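Local atomic coordinates of phosphoacetylglucosamine mutase (Aspergillus lentulus, PDB entry 5O9X), a protein that catalyses the interconversion of the 6-phosphate and 1-phosphate of N-acetylglucosamine, probably by way of a bisphosphorylated sugar intermediate. Residues F199-M203 with L232-L238; L225-I229 with I240-D245; K329-V335 with F373-F379; V128-R132 with L167-V171. The protein carries 1 engineered substitution. All blocks are in the same frame, centred on the assembly; numbering follows the deposited sequence.

In the fold
Three alpha/beta domains of a phosphohexomutase each contribute a worked example of how helices and strands are joined. Contact 4 comes first along the chain, in domain I; contacts 1 and 2 follow in domain II, their segments alternating in sequence; contact 3 closes the series in domain III. Contacts 1 and 2 are the nearest pair, their centres about 16 Å apart, and share the helix 221-231 to strand 240-243 connection. The other centres are about 22 to 31 Å apart, and those pairs do not touch. The bound glucose 1,6-bisphosphate lies about 9 Å from the side chain of Tyr378 in contact 3 and about 12 Å from that of Leu167 in contact 4.

Contact 1: F199-M203 with L232-L238; sequences FKRVM and LPEDTGL
The ring of Phe199 is the bump here, and its hollow is built from four residues of 232-238. With CG anti to the backbone N (chi1 -170°), the ring leaves the helix toward the loop. Pro233 meets it at an edge, CD lying 4.2 Å from Phe199 CD2, and the two side chains cross at about a right angle. Leu232 and Leu238 come in obliquely, Leu238 CD2 standing 4.0 Å from Phe199 CE2. On one face the ring is roofed by Met203 CG, from the residue just past the end of the helix, 3.5 Å above the ring plane. This is the C-terminal end of helix 188-202, docked in domain II on the loop that joins helix 221-231 to strand 240-243. That loop turns tightly at Thr236, whose OG1 accepts from Leu238 N at 3.2 Å in an ST turn; the threonine of this turn lies against the ring and the methionine, with Met203 CE 3.7 Å from Thr236 O. Lys200 slides past Pro233 in the opposite direction, its CB 3.6 Å from Pro233 CG, and its bent end returns NZ to within 4.0 Å of Pro233 CB. Helices 405-420 and 428-442 also touch Phe199, through Leu420 and Leu433.

Contact 2: L225-I229 with I240-D245; sequences LRELI and IKIVND
A bend at chi3 (-61°) carries the otherwise extended side chain of Arg226 round to Asp245, whose own chi1 of 69° sets its carboxylate between the backbone N and the carbonyl carbon. The resulting salt bridge is a lopsided one, for both terminal nitrogens, NH1 and NH2, reach for the same oxygen. Arg226 NH2 donates to Asp245 OD2 at 2.7 Å, while the bond from Arg226 NH1 to that OD2, at 3.2 Å, is weak. The two planes stand 87° apart; OD2 offers its anti lone pair and lies somewhat tilted out of the guanidinium plane. With two donors on one oxygen, the negative charge would probably be drawn toward that side of the carboxylate. Next to this salt bridge lies an apolar seam. Ile242 pushes CD1 against the helix backbone, 3.5 Å from Arg226 N, and the same CD1 lies 4.0 Å from Leu225 CG as the two side chains slide past each other in opposite directions. One turn on, Ile229 CD1 rests 3.8 Å from Ile240 CB. Helix and strand run nearly antiparallel, the axes of the short segments 10.1 Å apart at closest, as the last two elements of a beta-alpha-beta unit that starts with strand 212-215. Strand 240-243 is the edge of its sheet, hydrogen-bonded to 212-215, while helix 188-202 covers Leu228 and helix 428-442 reaches both Leu228 and Ile240.

Contact 3: K329-V335 with F373-F379; sequences KLKIGVV and FDVGVYF
Asp374 opens the pairing with a side-chain oxygen: its OD2 accepts from Lys331 N at 2.9 Å, through the anti lone pair. Its CG lies beside the backbone N, opposite the carbonyl carbon (chi1 -60°), which brings OD2 there. Lys331 O takes Val375 N at 3.2 Å, from above the carbonyl plane, along with a weak bond from Asp374 N. From there the parallel ladder is regular and nearly straight. Gly333 N gives to Val375 O at 3.1 Å, Gly333 O receives Val377 N at 2.9 Å, and Val335 N gives to Val377 O at 2.8 Å. Beyond the last rung a water accepts from Phe379 N at 3.2 Å and bonds to Val335 O. The intervening groups turn outward: Val334 pairs with Val357, and Gly376 and Tyr378 with Thr388 and Thr386 of strand 385-389. On one face of the sheet Gly333 CA makes a CH-pi contact, 3.5 Å from the centroid of the Phe373 ring. On the other, Ile332 CG2 meets Val377 CG2 at 4.0 Å. The chemistry implies two inner strands of domain III held in register by backbone bonds, with a carboxylate finishing one end and a water the other.

Contact 4: V128-R132 with L167-V171; sequences VVFAR and LHYVV
The flat group that Leu167 meets is a backbone one, the peptide between Phe130 and Ala131. Leu167 CD1 sits squarely over one face of it, 3.9 Å from Phe130 C, and also comes within 4.0 Å of Val129 O. The phenyl ring of Phe130 belongs to the reverse side of the strand, where Ile142, Leu145 and Ser146 of helix 138-151 lie against it. Its neighbours in the strand face the helix instead. Ala131, with nothing beyond its CB, lets the leucine come in close to the backbone, and that methyl is 4.0 Å from Leu167 CD1. In Leu167, CG lies anti to the backbone N (chi1 -179°), directing the side chain at the strand, and the turn at chi2 (80°) presents CD1 to it. Val129 spreads its two methyls between two helix residues: CG1 touches Val171 CG2 at 3.8 Å, and CG2 lies 4.0 Å from Val170 CG1, both side chains crossing it obliquely. The side chains that meet here are all apolar, and the contact is buried. Met162 packs on Ala131, Leu167 and Val170, while Val81 of strand 75-81 touches Leu167 and Val171, so the helix spans more than one strand. Strand 127-132 and helix 164-176 run almost antiparallel, at 165°, with the axes of the short segments 9.0 Å apart. Strand 127-132 lies inside its sheet, between strands 61-66 and 155-161, with helix 164-176 on one side and helix 138-151 on the other: the layered alpha/beta/alpha architecture of domain I in the phosphohexomutase family.

Contact 1: F199-M203 with L232-L238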
loop_
_atom_site.group_PDB
_atom_site.type_symbol
_atom_site.label_atom_id
_atom_site.label_comp_id
_atom_site.label_asym_id
_atom_site.label_seq_id
_atom_site.Cartn_x
_atom_site.Cartn_y
_atom_site.Cartn_z
ATOM N N PHE A 199 -7.037 -10.065 16.698
ATOM C CA PHE A 199 -6.655 -9.043 17.703
ATOM C C PHE A 199 -6.957 -9.484 19.115
ATOM O O PHE A 199 -6.125 -9.294 20.046
ATOM C CB PHE A 199 -7.388 -7.739 17.441
ATOM C CG PHE A 199 -6.896 -6.570 18.272
ATOM C CD1 PHE A 199 -5.563 -6.100 18.162
ATOM C CD2 PHE A 199 -7.781 -5.931 19.159
ATOM C CE1 PHE A 199 -5.186 -4.963 18.964
ATOM C CE2 PHE A 199 -7.419 -4.791 19.907
ATOM C CZ PHE A 199 -6.091 -4.326 19.803
ATOM N N LYS A 200 -8.149 -10.054 19.331
ATOM C CA LYS A 200 -8.431 -10.685 20.666
ATOM C C LYS A 200 -7.331 -11.651 21.120
ATOM O O LYS A 200 -6.858 -11.552 22.253
ATOM C CB LYS A 200 -9.823 -11.387 20.660
ATOM C CG LYS A 200 -10.255 -11.836 22.062
ATOM C CD LYS A 200 -11.592 -12.581 22.003
ATOM C CE LYS A 200 -12.093 -12.998 23.402
ATOM N NZ LYS A 200 -12.907 -11.886 23.941
ATOM N N ARG A 201 -6.923 -12.583 20.265
ATOM C CA ARG A 201 -5.892 -13.545 20.613
ATOM C C ARG A 201 -4.536 -12.857 20.849
ATOM O O ARG A 201 -3.864 -13.140 21.826
ATOM C CB ARG A 201 -5.665 -14.582 19.500
ATOM C CG ARG A 201 -6.709 -15.723 19.504
ATOM C CD ARG A 201 -6.715 -16.414 18.139
ATOM N NE ARG A 201 -5.488 -17.210 17.944
ATOM C CZ ARG A 201 -4.962 -17.484 16.741
ATOM N NH1 ARG A 201 -5.514 -16.954 15.632
ATOM N NH2 ARG A 201 -3.872 -18.272 16.621
ATOM N N VAL A 202 -4.113 -11.991 19.929
ATOM C CA VAL A 202 -2.839 -11.290 20.135
ATOM C C VAL A 202 -2.872 -10.489 21.439
ATOM O O VAL A 202 -1.829 -10.381 22.058
ATOM C CB VAL A 202 -2.345 -10.390 18.970
ATOM C CG1 VAL A 202 -2.369 -11.070 17.613
ATOM C CG2 VAL A 202 -3.077 -9.099 18.879
ATOM N N MET A 203 -4.021 -9.971 21.875
ATOM C CA MET A 203 -4.061 -9.107 23.029
ATOM C C MET A 203 -4.120 -9.884 24.369
ATOM O O MET A 203 -4.207 -9.261 25.407
ATOM C CB MET A 203 -5.203 -8.082 22.996
ATOM C CG MET A 203 -5.005 -6.983 21.882
ATOM S SD MET A 203 -3.528 -5.994 22.326
ATOM C CE MET A 203 -4.053 -5.048 23.769
ATOM N N LEU A 232 -14.791 -5.417 17.739
ATOM C CA LEU A 232 -13.522 -5.635 18.484
ATOM C C LEU A 232 -13.787 -6.118 19.934
ATOM O O LEU A 232 -14.820 -5.774 20.479
ATOM C CB LEU A 232 -12.641 -4.369 18.496
ATOM C CG LEU A 232 -12.061 -3.996 17.108
ATOM C CD1 LEU A 232 -11.320 -2.672 17.250
ATOM C CD2 LEU A 232 -11.059 -5.054 16.631
ATOM N N PRO A 233 -12.850 -6.873 20.543
ATOM C CA PRO A 233 -13.130 -7.377 21.914
ATOM C C PRO A 233 -13.163 -6.250 22.903
ATOM O O PRO A 233 -12.589 -5.172 22.643
ATOM C CB PRO A 233 -11.988 -8.369 22.195
ATOM C CG PRO A 233 -10.912 -7.987 21.238
ATOM C CD PRO A 233 -11.571 -7.397 20.013
ATOM N N GLU A 234 -13.810 -6.484 24.044
ATOM C CA GLU A 234 -14.302 -5.386 24.916
ATOM C C GLU A 234 -13.346 -4.789 25.989
ATOM O O GLU A 234 -13.487 -3.570 26.372
ATOM C CB GLU A 234 -15.631 -5.843 25.595
ATOM C CG GLU A 234 -16.570 -4.696 25.984
ATOM C CD GLU A 234 -17.366 -4.110 24.817
ATOM O OE1 GLU A 234 -18.592 -3.856 24.971
ATOM O OE2 GLU A 234 -16.763 -3.887 23.749
ATOM N N ASP A 235 -12.438 -5.638 26.502
ATOM C CA ASP A 235 -11.545 -5.260 27.623
ATOM C C ASP A 235 -10.064 -5.263 27.192
ATOM O O ASP A 235 -9.207 -5.886 27.825
ATOM C CB ASP A 235 -11.802 -6.166 28.837
ATOM C CG ASP A 235 -11.939 -7.634 28.461
ATOM O OD1 ASP A 235 -13.060 -8.197 28.558
ATOM O OD2 ASP A 235 -10.925 -8.228 28.065
ATOM N N THR A 236 -9.768 -4.621 26.058
ATOM C CA THR A 236 -8.374 -4.632 25.562
ATOM C C THR A 236 -7.772 -3.307 25.905
ATOM O O THR A 236 -6.568 -3.101 25.683
ATOM C CB THR A 236 -8.283 -4.768 24.006
ATOM O OG1 THR A 236 -8.958 -3.637 23.455
ATOM C CG2 THR A 236 -8.872 -6.080 23.468
ATOM N N GLY A 237 -8.578 -2.369 26.410
ATOM C CA GLY A 237 -8.094 -1.008 26.706
ATOM C C GLY A 237 -8.083 -0.079 25.461
ATOM O O GLY A 237 -7.852 1.106 25.583
ATOM N N LEU A 238 -8.325 -0.607 24.272
ATOM C CA LEU A 238 -8.245 0.215 23.064
ATOM C C LEU A 238 -9.474 1.137 23.038
ATOM O O LEU A 238 -10.619 0.688 23.065
ATOM C CB LEU A 238 -8.208 -0.670 21.842
ATOM C CG LEU A 238 -8.075 0.081 20.513
ATOM C CD1 LEU A 238 -6.754 0.815 20.483
ATOM C CD2 LEU A 238 -8.098 -0.921 19.374
#

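Contact 2: L225-I229 with I240-D245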
loop_
_atom_site.group_PDB
_atom_site.type_symbol
_atom_site.label_atom_id
_atom_site.label_comp_id
_atom_site.label_asym_id
_atom_site.label_seq_id
_atom_site.Cartn_x
_atom_site.Cartn_y
_atom_site.Cartn_z
ATOM N N LEU A 225 -13.712 1.747 9.598
ATOM C CA LEU A 225 -13.038 1.540 10.910
ATOM C C LEU A 225 -14.117 1.604 12.021
ATOM O O LEU A 225 -14.044 0.846 12.986
ATOM C CB LEU A 225 -11.994 2.644 11.176
ATOM C CG LEU A 225 -11.338 2.664 12.576
ATOM C CD1 LEU A 225 -10.632 1.330 12.755
ATOM C CD2 LEU A 225 -10.319 3.789 12.490
ATOM N N ARG A 226 -15.068 2.573 11.939
ATOM C CA ARG A 226 -16.183 2.653 12.915
ATOM C C ARG A 226 -16.934 1.326 12.966
ATOM O O ARG A 226 -17.323 0.906 14.040
ATOM C CB ARG A 226 -17.154 3.785 12.502
ATOM C CG ARG A 226 -18.471 3.895 13.346
ATOM C CD ARG A 226 -19.475 4.922 12.703
ATOM N NE ARG A 226 -18.669 6.026 12.779
ATOM C CZ ARG A 226 -18.183 6.824 11.849
ATOM N NH1 ARG A 226 -18.596 6.976 10.588
ATOM N NH2 ARG A 226 -17.282 7.602 12.369
ATOM N N GLU A 227 -17.169 0.703 11.805
ATOM C CA GLU A 227 -17.828 -0.600 11.750
ATOM C C GLU A 227 -17.001 -1.725 12.426
ATOM O O GLU A 227 -17.549 -2.506 13.205
ATOM C CB GLU A 227 -18.156 -0.994 10.294
ATOM C CG GLU A 227 -19.158 -2.151 10.070
ATOM C CD GLU A 227 -20.542 -2.005 10.726
ATOM O OE1 GLU A 227 -20.981 -0.863 11.078
ATOM O OE2 GLU A 227 -21.203 -3.072 10.934
ATOM N N LEU A 228 -15.700 -1.795 12.098
ATOM C CA LEU A 228 -14.783 -2.740 12.696
ATOM C C LEU A 228 -14.844 -2.624 14.229
ATOM O O LEU A 228 -14.820 -3.645 14.897
ATOM C CB LEU A 228 -13.313 -2.494 12.200
ATOM C CG LEU A 228 -12.283 -3.292 13.070
ATOM C CD1 LEU A 228 -12.466 -4.798 12.861
ATOM C CD2 LEU A 228 -10.898 -2.790 12.549
ATOM N N ILE A 229 -14.960 -1.399 14.775
ATOM C CA ILE A 229 -14.898 -1.214 16.238
ATOM C C ILE A 229 -16.063 -1.957 16.960
ATOM O O ILE A 229 -15.874 -2.522 18.041
ATOM C CB ILE A 229 -14.922 0.244 16.518
ATOM C CG1 ILE A 229 -13.510 0.742 16.200
ATOM C CG2 ILE A 229 -15.232 0.603 18.010
ATOM C CD1 ILE A 229 -13.407 2.256 16.162
ATOM N N ILE A 240 -10.560 4.081 20.520
ATOM C CA ILE A 240 -10.298 4.822 19.251
ATOM C C ILE A 240 -11.242 5.987 19.124
ATOM O O ILE A 240 -12.494 5.825 19.279
ATOM C CB ILE A 240 -10.472 3.902 18.008
ATOM C CG1 ILE A 240 -9.356 2.848 17.965
ATOM C CG2 ILE A 240 -10.476 4.742 16.662
ATOM C CD1 ILE A 240 -9.524 1.680 16.980
ATOM N N LYS A 241 -10.692 7.141 18.764
ATOM C CA LYS A 241 -11.495 8.255 18.369
ATOM C C LYS A 241 -11.255 8.455 16.879
ATOM O O LYS A 241 -10.081 8.379 16.448
ATOM C CB LYS A 241 -11.072 9.509 19.117
ATOM C CG LYS A 241 -10.880 9.291 20.615
ATOM C CD LYS A 241 -12.171 9.307 21.417
ATOM C CE LYS A 241 -11.977 8.951 22.912
ATOM N NZ LYS A 241 -13.269 8.482 23.548
ATOM N N ILE A 242 -12.318 8.749 16.105
ATOM C CA ILE A 242 -12.202 8.896 14.652
ATOM C C ILE A 242 -12.369 10.341 14.383
ATOM O O ILE A 242 -13.274 10.977 14.978
ATOM C CB ILE A 242 -13.304 8.066 13.913
ATOM C CG1 ILE A 242 -12.902 6.554 14.001
ATOM C CG2 ILE A 242 -13.424 8.520 12.431
ATOM C CD1 ILE A 242 -13.988 5.577 13.477
ATOM N N VAL A 243 -11.478 10.930 13.590
ATOM C CA VAL A 243 -11.652 12.303 13.091
ATOM C C VAL A 243 -11.536 12.261 11.566
ATOM O O VAL A 243 -10.905 11.290 11.030
ATOM C CB VAL A 243 -10.661 13.391 13.705
ATOM C CG1 VAL A 243 -10.895 13.557 15.226
ATOM C CG2 VAL A 243 -9.136 13.084 13.442
ATOM N N ASN A 244 -12.090 13.286 10.861
ATOM C CA ASN A 244 -12.058 13.332 9.389
ATOM C C ASN A 244 -12.644 12.091 8.769
ATOM O O ASN A 244 -11.939 11.275 8.127
ATOM C CB ASN A 244 -10.611 13.580 8.879
ATOM C CG ASN A 244 -9.955 14.733 9.614
ATOM O OD1 ASN A 244 -10.588 15.771 9.784
ATOM N ND2 ASN A 244 -8.688 14.565 10.064
ATOM N N ASP A 245 -13.961 11.920 8.933
ATOM C CA ASP A 245 -14.631 10.854 8.259
ATOM C C ASP A 245 -15.657 11.422 7.287
ATOM O O ASP A 245 -16.732 10.816 7.068
ATOM C CB ASP A 245 -15.272 9.885 9.329
ATOM C CG ASP A 245 -16.465 10.532 10.082
ATOM O OD1 ASP A 245 -16.713 11.734 9.886
ATOM O OD2 ASP A 245 -17.193 9.838 10.792
#

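Contact 3: K329-V335 with F373-F379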
loop_
_atom_site.group_PDB
_atom_site.type_symbol
_atom_site.label_atom_id
_atom_site.label_comp_id
_atom_site.label_asym_id
_atom_site.label_seq_id
_atom_site.Cartn_x
_atom_site.Cartn_y
_atom_site.Cartn_z
ATOM N N LYS A 329 15.365 -20.428 13.852
ATOM C CA LYS A 329 14.465 -20.928 12.768
ATOM C C LYS A 329 13.598 -19.854 12.081
ATOM O O LYS A 329 12.975 -20.142 11.072
ATOM C CB LYS A 329 13.523 -22.053 13.283
ATOM C CG LYS A 329 14.221 -23.192 14.025
ATOM C CD LYS A 329 13.318 -24.390 14.308
ATOM C CE LYS A 329 13.274 -25.399 13.149
ATOM N NZ LYS A 329 12.228 -26.466 13.287
ATOM N N LEU A 330 13.529 -18.646 12.652
ATOM C CA LEU A 330 12.788 -17.526 12.053
ATOM C C LEU A 330 13.722 -16.330 11.765
ATOM O O LEU A 330 13.627 -15.288 12.407
ATOM C CB LEU A 330 11.600 -17.082 12.913
ATOM C CG LEU A 330 10.373 -17.958 13.183
ATOM C CD1 LEU A 330 9.498 -17.198 14.182
ATOM C CD2 LEU A 330 9.573 -18.235 11.920
ATOM N N LYS A 331 14.579 -16.490 10.774
ATOM C CA LYS A 331 15.404 -15.374 10.265
ATOM C C LYS A 331 14.521 -14.202 9.668
ATOM O O LYS A 331 13.788 -14.337 8.658
ATOM C CB LYS A 331 16.497 -15.864 9.263
ATOM C CG LYS A 331 17.483 -16.994 9.697
ATOM C CD LYS A 331 17.874 -16.967 11.173
ATOM C CE LYS A 331 19.252 -16.369 11.421
ATOM N NZ LYS A 331 19.471 -16.170 12.887
ATOM N N ILE A 332 14.625 -13.062 10.330
ATOM C CA ILE A 332 13.876 -11.883 9.909
ATOM C C ILE A 332 14.734 -11.026 8.965
ATOM O O ILE A 332 15.906 -10.785 9.225
ATOM C CB ILE A 332 13.468 -11.036 11.158
ATOM C CG1 ILE A 332 12.667 -11.890 12.135
ATOM C CG2 ILE A 332 12.669 -9.775 10.773
ATOM C CD1 ILE A 332 12.614 -11.241 13.501
ATOM N N GLY A 333 14.118 -10.481 7.943
ATOM C CA GLY A 333 14.788 -9.466 7.164
ATOM C C GLY A 333 13.817 -8.288 6.996
ATOM O O GLY A 333 12.573 -8.465 7.016
ATOM N N VAL A 334 14.397 -7.081 6.805
ATOM C CA VAL A 334 13.574 -5.875 6.564
ATOM C C VAL A 334 13.792 -5.304 5.145
ATOM O O VAL A 334 14.934 -4.964 4.757
ATOM C CB VAL A 334 13.842 -4.800 7.613
ATOM C CG1 VAL A 334 12.874 -3.567 7.413
ATOM C CG2 VAL A 334 13.754 -5.411 9.062
ATOM N N VAL A 335 12.702 -5.143 4.397
ATOM C CA VAL A 335 12.785 -4.573 3.050
ATOM C C VAL A 335 12.380 -3.114 3.160
ATOM O O VAL A 335 11.364 -2.814 3.808
ATOM C CB VAL A 335 11.836 -5.326 2.109
ATOM C CG1 VAL A 335 11.897 -4.750 0.694
ATOM C CG2 VAL A 335 12.327 -6.811 2.050
ATOM N N PHE A 373 12.982 -14.100 2.881
ATOM C CA PHE A 373 13.172 -14.275 4.330
ATOM C C PHE A 373 12.119 -15.253 4.855
ATOM O O PHE A 373 11.085 -15.420 4.204
ATOM C CB PHE A 373 13.037 -12.893 5.019
ATOM C CG PHE A 373 14.088 -11.933 4.545
ATOM C CD1 PHE A 373 15.408 -12.130 4.879
ATOM C CD2 PHE A 373 13.750 -10.825 3.730
ATOM C CE1 PHE A 373 16.418 -11.267 4.414
ATOM C CE2 PHE A 373 14.761 -9.945 3.264
ATOM C CZ PHE A 373 16.085 -10.165 3.606
ATOM N N ASP A 374 12.382 -15.864 6.022
ATOM C CA ASP A 374 11.351 -16.627 6.758
ATOM C C ASP A 374 10.258 -15.641 7.169
ATOM O O ASP A 374 9.067 -15.881 6.972
ATOM C CB ASP A 374 11.960 -17.290 8.058
ATOM C CG ASP A 374 13.153 -18.298 7.779
ATOM O OD1 ASP A 374 13.088 -19.047 6.790
ATOM O OD2 ASP A 374 14.138 -18.338 8.580
ATOM N N VAL A 375 10.681 -14.519 7.767
ATOM C CA VAL A 375 9.735 -13.427 8.152
ATOM C C VAL A 375 10.199 -12.153 7.350
ATOM O O VAL A 375 11.297 -11.665 7.588
ATOM C CB VAL A 375 9.824 -13.176 9.681
ATOM C CG1 VAL A 375 8.877 -12.076 10.085
ATOM C CG2 VAL A 375 9.518 -14.497 10.486
ATOM N N GLY A 376 9.406 -11.657 6.416
ATOM C CA GLY A 376 9.922 -10.515 5.633
ATOM C C GLY A 376 9.088 -9.277 6.072
ATOM O O GLY A 376 7.859 -9.179 5.795
ATOM N N VAL A 377 9.723 -8.351 6.771
ATOM C CA VAL A 377 8.968 -7.182 7.249
ATOM C C VAL A 377 9.168 -6.164 6.117
ATOM O O VAL A 377 10.316 -5.855 5.759
ATOM C CB VAL A 377 9.540 -6.639 8.542
ATOM C CG1 VAL A 377 8.803 -5.331 8.964
ATOM C CG2 VAL A 377 9.392 -7.695 9.635
ATOM N N TYR A 378 8.083 -5.650 5.525
ATOM C CA TYR A 378 8.306 -4.597 4.522
ATOM C C TYR A 378 7.339 -3.413 4.601
ATOM O O TYR A 378 6.139 -3.598 4.552
ATOM C CB TYR A 378 8.340 -5.183 3.115
ATOM C CG TYR A 378 7.112 -5.938 2.655
ATOM C CD1 TYR A 378 6.134 -5.345 1.789
ATOM C CD2 TYR A 378 6.949 -7.253 3.043
ATOM C CE1 TYR A 378 5.019 -6.115 1.371
ATOM C CE2 TYR A 378 5.848 -8.000 2.652
ATOM C CZ TYR A 378 4.943 -7.455 1.794
ATOM O OH TYR A 378 3.937 -8.323 1.473
ATOM N N PHE A 379 7.887 -2.223 4.801
ATOM C CA PHE A 379 7.109 -0.959 4.808
ATOM C C PHE A 379 7.759 0.080 3.895
ATOM O O PHE A 379 8.984 0.099 3.846
ATOM C CB PHE A 379 6.937 -0.425 6.254
ATOM C CG PHE A 379 5.856 -1.133 7.032
ATOM C CD1 PHE A 379 4.621 -0.552 7.195
ATOM C CD2 PHE A 379 6.098 -2.423 7.581
ATOM C CE1 PHE A 379 3.591 -1.202 7.887
ATOM C CE2 PHE A 379 5.083 -3.112 8.267
ATOM C CZ PHE A 379 3.836 -2.455 8.427
HETATM O O HOH W 1 10.661 -1.135 6.015
#

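Contact 4: V128-R132 with L167-V171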
loop_
_atom_site.group_PDB
_atom_site.type_symbol
_atom_site.label_atom_id
_atom_site.label_comp_id
_atom_site.label_asym_id
_atom_site.label_seq_id
_atom_site.Cartn_x
_atom_site.Cartn_y
_atom_site.Cartn_z
ATOM N N VAL A 128 -14.921 -11.935 -11.930
ATOM C CA VAL A 128 -14.307 -10.656 -11.520
ATOM C C VAL A 128 -15.130 -10.055 -10.361
ATOM O O VAL A 128 -16.324 -10.036 -10.398
ATOM C CB VAL A 128 -14.126 -9.727 -12.739
ATOM C CG1 VAL A 128 -13.589 -8.317 -12.368
ATOM C CG2 VAL A 128 -13.215 -10.401 -13.769
ATOM N N VAL A 129 -14.461 -9.595 -9.310
ATOM C CA VAL A 129 -15.160 -8.911 -8.170
ATOM C C VAL A 129 -14.519 -7.484 -8.073
ATOM O O VAL A 129 -13.294 -7.329 -8.229
ATOM C CB VAL A 129 -15.055 -9.789 -6.857
ATOM C CG1 VAL A 129 -13.607 -10.146 -6.509
ATOM C CG2 VAL A 129 -15.666 -9.073 -5.626
ATOM N N PHE A 130 -15.316 -6.449 -7.811
ATOM C CA PHE A 130 -14.781 -5.102 -7.792
ATOM C C PHE A 130 -15.414 -4.275 -6.676
ATOM O O PHE A 130 -16.426 -4.686 -6.127
ATOM C CB PHE A 130 -14.916 -4.479 -9.183
ATOM C CG PHE A 130 -16.318 -4.397 -9.715
ATOM C CD1 PHE A 130 -17.224 -3.396 -9.236
ATOM C CD2 PHE A 130 -16.757 -5.269 -10.734
ATOM C CE1 PHE A 130 -18.532 -3.296 -9.737
ATOM C CE2 PHE A 130 -18.093 -5.145 -11.251
ATOM C CZ PHE A 130 -18.956 -4.153 -10.756
ATOM N N ALA A 131 -14.759 -3.155 -6.319
ATOM C CA ALA A 131 -15.209 -2.241 -5.278
ATOM C C ALA A 131 -14.569 -0.909 -5.624
ATOM O O ALA A 131 -13.792 -0.817 -6.612
ATOM C CB ALA A 131 -14.713 -2.730 -3.928
ATOM N N ARG A 132 -14.918 0.139 -4.857
ATOM C CA ARG A 132 -14.394 1.420 -5.141
ATOM C C ARG A 132 -14.319 2.180 -3.823
ATOM O O ARG A 132 -14.994 1.792 -2.843
ATOM C CB ARG A 132 -15.381 2.200 -6.077
ATOM C CG ARG A 132 -16.824 2.380 -5.526
ATOM C CD ARG A 132 -17.857 2.508 -6.720
ATOM N NE ARG A 132 -19.233 3.019 -6.341
ATOM C CZ ARG A 132 -20.452 2.501 -6.431
ATOM N NH1 ARG A 132 -20.767 1.193 -6.794
ATOM N NH2 ARG A 132 -21.434 3.339 -6.060
ATOM N N LEU A 167 -11.052 -5.251 -0.394
ATOM C CA LEU A 167 -11.185 -5.894 -1.703
ATOM C C LEU A 167 -10.120 -7.041 -1.878
ATOM O O LEU A 167 -10.465 -8.150 -2.290
ATOM C CB LEU A 167 -11.206 -4.806 -2.857
ATOM C CG LEU A 167 -11.372 -5.670 -4.093
ATOM C CD1 LEU A 167 -12.761 -6.188 -4.467
ATOM C CD2 LEU A 167 -10.475 -5.301 -5.229
ATOM N N HIS A 168 -8.813 -6.777 -1.604
ATOM C CA HIS A 168 -7.804 -7.870 -1.656
ATOM C C HIS A 168 -8.175 -9.095 -0.774
ATOM O O HIS A 168 -7.984 -10.294 -1.160
ATOM C CB HIS A 168 -6.484 -7.311 -1.117
ATOM C CG HIS A 168 -5.714 -6.521 -2.113
ATOM N ND1 HIS A 168 -6.082 -5.257 -2.509
ATOM C CD2 HIS A 168 -4.584 -6.828 -2.809
ATOM C CE1 HIS A 168 -5.169 -4.786 -3.347
ATOM N NE2 HIS A 168 -4.277 -5.738 -3.578
ATOM N N TYR A 169 -8.671 -8.810 0.424
ATOM C CA TYR A 169 -9.179 -9.847 1.360
ATOM C C TYR A 169 -10.297 -10.684 0.721
ATOM O O TYR A 169 -10.245 -11.919 0.786
ATOM C CB TYR A 169 -9.654 -9.207 2.721
ATOM C CG TYR A 169 -10.517 -10.102 3.523
ATOM C CD1 TYR A 169 -9.924 -10.979 4.525
ATOM C CD2 TYR A 169 -11.895 -10.166 3.315
ATOM C CE1 TYR A 169 -10.729 -11.823 5.289
ATOM C CE2 TYR A 169 -12.685 -11.042 4.065
ATOM C CZ TYR A 169 -12.103 -11.868 5.031
ATOM O OH TYR A 169 -12.916 -12.751 5.782
ATOM N N VAL A 170 -11.273 -10.028 0.078
ATOM C CA VAL A 170 -12.427 -10.700 -0.571
ATOM C C VAL A 170 -11.942 -11.637 -1.701
ATOM O O VAL A 170 -12.424 -12.767 -1.800
ATOM C CB VAL A 170 -13.471 -9.706 -1.137
ATOM C CG1 VAL A 170 -14.533 -10.408 -1.995
ATOM C CG2 VAL A 170 -14.174 -8.998 0.010
ATOM N N VAL A 171 -11.045 -11.144 -2.551
ATOM C CA VAL A 171 -10.441 -11.940 -3.644
ATOM C C VAL A 171 -9.795 -13.251 -3.086
ATOM O O VAL A 171 -10.156 -14.335 -3.546
ATOM C CB VAL A 171 -9.391 -11.144 -4.454
ATOM C CG1 VAL A 171 -8.750 -12.100 -5.514
ATOM C CG2 VAL A 171 -10.108 -9.935 -5.169
#